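PDB 2QGM: succinoglycan biosynthesis protein from Bacillus cereus ATCC 14579, which is probably an erythromycin esterase-like hydrolase, of unestablished substrate and with a possible role in succinoglycan biosynthesis. Local coordinates for residues K182-V187 against D193-V198. Residues are numbered along the deposited sequence; the frame is centred on the assembly and turned at random.
Sequences KVIDYV and DLLAEV
Val-187 of helix 177-190 pushes its CG1 methyl against the first turn of helix 195-203, meeting backbone as much as side chain. With CG1 anti to the backbone N (chi1 175°), this methyl lies 3.5 Å from Leu-195 N and 3.6 Å from Leu-195 CA, and it also touches the CB atoms of Leu-194 and Leu-195. The two helices come close here, Val-187 CA and Leu-195 CA being 5.8 Å apart, a spacing at which the Val-187 methyl reaches the Leu-195 backbone.

The remaining contacts are between branched aliphatic side chains. Val-198 faces helix 177-190 with both methyls: CG2 rests between the two branches of Val-187, 4.1 Å from CG1 and from CG2 alike, while CG1 meets the tip of Ile-184. That pair is tight, Ile-184 CD1 to Val-198 CG1 measuring 3.4 Å, with the two side chains sliding past one another in opposite directions. The bend at chi2 (-65°) in Ile-184 turns CD1 to Val-198, and its other branch, CG2, takes Leu-195 CD1 at 4.0 Å where the two side chains cross at about a right angle. Val-183 adds a looser methyl contact to Val-198.

Helices 177-190 and 195-203 form a helical hairpin, its short connection turning the chain back on itself, with the centre of the contact about 31 Å from the centre of the chain. Helix 220-236 continues the apolar layer, with Val-233 touching Val-198, and Leu-237 just beyond it packs on Val-183 and Val-187; Tyr-202, farther along helix 195-203, touches Val-183 and Ile-184. Across the contact the segments meet by van der Waals contact and burial of apolar surface, with no polar bond between them, so the fit depends on shape and not on directional bonds.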
loop_
_atom_site.group_PDB
_atom_site.type_symbol
_atom_site.label_atom_id
_atom_site.label_comp_id
_atom_site.label_asym_id
_atom_site.label_seq_id
_atom_site.Cartn_x
_atom_site.Cartn_y
_atom_site.Cartn_z
ATOM N N LYS A 182 -3.411 7.192 -22.279
ATOM C CA LYS A 182 -2.222 6.355 -22.315
ATOM C C LYS A 182 -2.458 5.256 -23.355
ATOM O O LYS A 182 -1.592 4.968 -24.190
ATOM C CB LYS A 182 -1.977 5.718 -20.947
ATOM C CG LYS A 182 -0.618 5.057 -20.818
ATOM C CD LYS A 182 0.464 6.118 -20.683
ATOM C CE LYS A 182 1.840 5.499 -20.516
ATOM N NZ LYS A 182 2.891 6.549 -20.385
ATOM N N VAL A 183 -3.648 4.663 -23.303
ATOM C CA VAL A 183 -4.040 3.589 -24.220
ATOM C C VAL A 183 -4.271 4.123 -25.626
ATOM O O VAL A 183 -3.702 3.620 -26.592
ATOM C CB VAL A 183 -5.357 2.892 -23.779
ATOM C CG1 VAL A 183 -5.694 1.770 -24.757
ATOM C CG2 VAL A 183 -5.227 2.342 -22.365
ATOM N N ILE A 184 -5.120 5.139 -25.733
ATOM C CA ILE A 184 -5.447 5.737 -27.023
ATOM C C ILE A 184 -4.210 6.202 -27.790
ATOM O O ILE A 184 -4.079 5.937 -28.987
ATOM C CB ILE A 184 -6.391 6.954 -26.861
ATOM C CG1 ILE A 184 -7.722 6.523 -26.244
ATOM C CG2 ILE A 184 -6.647 7.594 -28.223
ATOM C CD1 ILE A 184 -8.537 5.595 -27.116
ATOM N N ASP A 185 -3.322 6.914 -27.102
ATOM C CA ASP A 185 -2.103 7.418 -27.723
ATOM C C ASP A 185 -1.289 6.282 -28.319
ATOM O O ASP A 185 -0.792 6.387 -29.439
ATOM C CB ASP A 185 -1.252 8.173 -26.703
ATOM C CG ASP A 185 -1.867 9.491 -26.296
ATOM O OD1 ASP A 185 -2.844 9.912 -26.948
ATOM O OD2 ASP A 185 -1.372 10.111 -25.337
ATOM N N TYR A 186 -1.152 5.192 -27.572
ATOM C CA TYR A 186 -0.397 4.049 -28.062
ATOM C C TYR A 186 -1.020 3.487 -29.335
ATOM O O TYR A 186 -0.320 3.225 -30.312
ATOM C CB TYR A 186 -0.336 2.950 -27.001
ATOM C CG TYR A 186 0.208 1.649 -27.549
ATOM C CD1 TYR A 186 1.569 1.491 -27.791
ATOM C CD2 TYR A 186 -0.646 0.601 -27.879
ATOM C CE1 TYR A 186 2.071 0.325 -28.346
ATOM C CE2 TYR A 186 -0.158 -0.575 -28.440
ATOM C CZ TYR A 186 1.202 -0.707 -28.674
ATOM O OH TYR A 186 1.694 -1.862 -29.240
ATOM N N VAL A 187 -2.337 3.302 -29.318
ATOM C CA VAL A 187 -3.058 2.772 -30.469
ATOM C C VAL A 187 -2.940 3.680 -31.692
ATOM O O VAL A 187 -2.731 3.206 -32.806
ATOM C CB VAL A 187 -4.552 2.575 -30.142
ATOM C CG1 VAL A 187 -5.316 2.141 -31.395
ATOM C CG2 VAL A 187 -4.702 1.535 -29.045
ATOM N N ASP A 193 -5.116 0.972 -37.165
ATOM C CA ASP A 193 -6.318 0.350 -37.697
ATOM C C ASP A 193 -7.376 0.072 -36.631
ATOM O O ASP A 193 -8.521 -0.257 -36.947
ATOM C CB ASP A 193 -5.966 -0.954 -38.415
ATOM C CG ASP A 193 -5.161 -0.724 -39.686
ATOM O OD1 ASP A 193 -4.081 -0.103 -39.603
ATOM O OD2 ASP A 193 -5.616 -1.159 -40.769
ATOM N N LEU A 194 -6.997 0.215 -35.368
ATOM C CA LEU A 194 -7.920 -0.039 -34.270
ATOM C C LEU A 194 -8.358 1.230 -33.558
ATOM O O LEU A 194 -9.249 1.191 -32.712
ATOM C CB LEU A 194 -7.276 -0.983 -33.255
ATOM C CG LEU A 194 -6.732 -2.302 -33.799
ATOM C CD1 LEU A 194 -6.051 -3.058 -32.678
ATOM C CD2 LEU A 194 -7.858 -3.125 -34.403
ATOM N N LEU A 195 -7.734 2.351 -33.900
ATOM C CA LEU A 195 -8.054 3.624 -33.270
ATOM C C LEU A 195 -9.549 3.921 -33.222
ATOM O O LEU A 195 -10.087 4.274 -32.171
ATOM C CB LEU A 195 -7.329 4.756 -33.993
ATOM C CG LEU A 195 -7.479 6.167 -33.423
ATOM C CD1 LEU A 195 -7.130 6.198 -31.939
ATOM C CD2 LEU A 195 -6.561 7.091 -34.209
ATOM N N ALA A 196 -10.216 3.775 -34.359
ATOM C CA ALA A 196 -11.648 4.031 -34.431
ATOM C C ALA A 196 -12.407 3.203 -33.405
ATOM O O ALA A 196 -13.218 3.728 -32.643
ATOM C CB ALA A 196 -12.164 3.715 -35.834
ATOM N N GLU A 197 -12.137 1.902 -33.390
ATOM C CA GLU A 197 -12.813 0.999 -32.475
ATOM C C GLU A 197 -12.488 1.278 -31.014
ATOM O O GLU A 197 -13.376 1.254 -30.163
ATOM C CB GLU A 197 -12.469 -0.451 -32.823
ATOM C CG GLU A 197 -13.055 -1.478 -31.870
ATOM C CD GLU A 197 -12.957 -2.891 -32.413
ATOM O OE1 GLU A 197 -12.042 -3.154 -33.221
ATOM O OE2 GLU A 197 -13.787 -3.742 -32.025
ATOM N N VAL A 198 -11.219 1.542 -30.718
ATOM C CA VAL A 198 -10.833 1.808 -29.342
ATOM C C VAL A 198 -11.494 3.075 -28.804
ATOM O O VAL A 198 -12.069 3.066 -27.717
ATOM C CB VAL A 198 -9.299 1.931 -29.196
ATOM C CG1 VAL A 198 -8.935 2.252 -27.750
ATOM C CG2 VAL A 198 -8.636 0.629 -29.623
#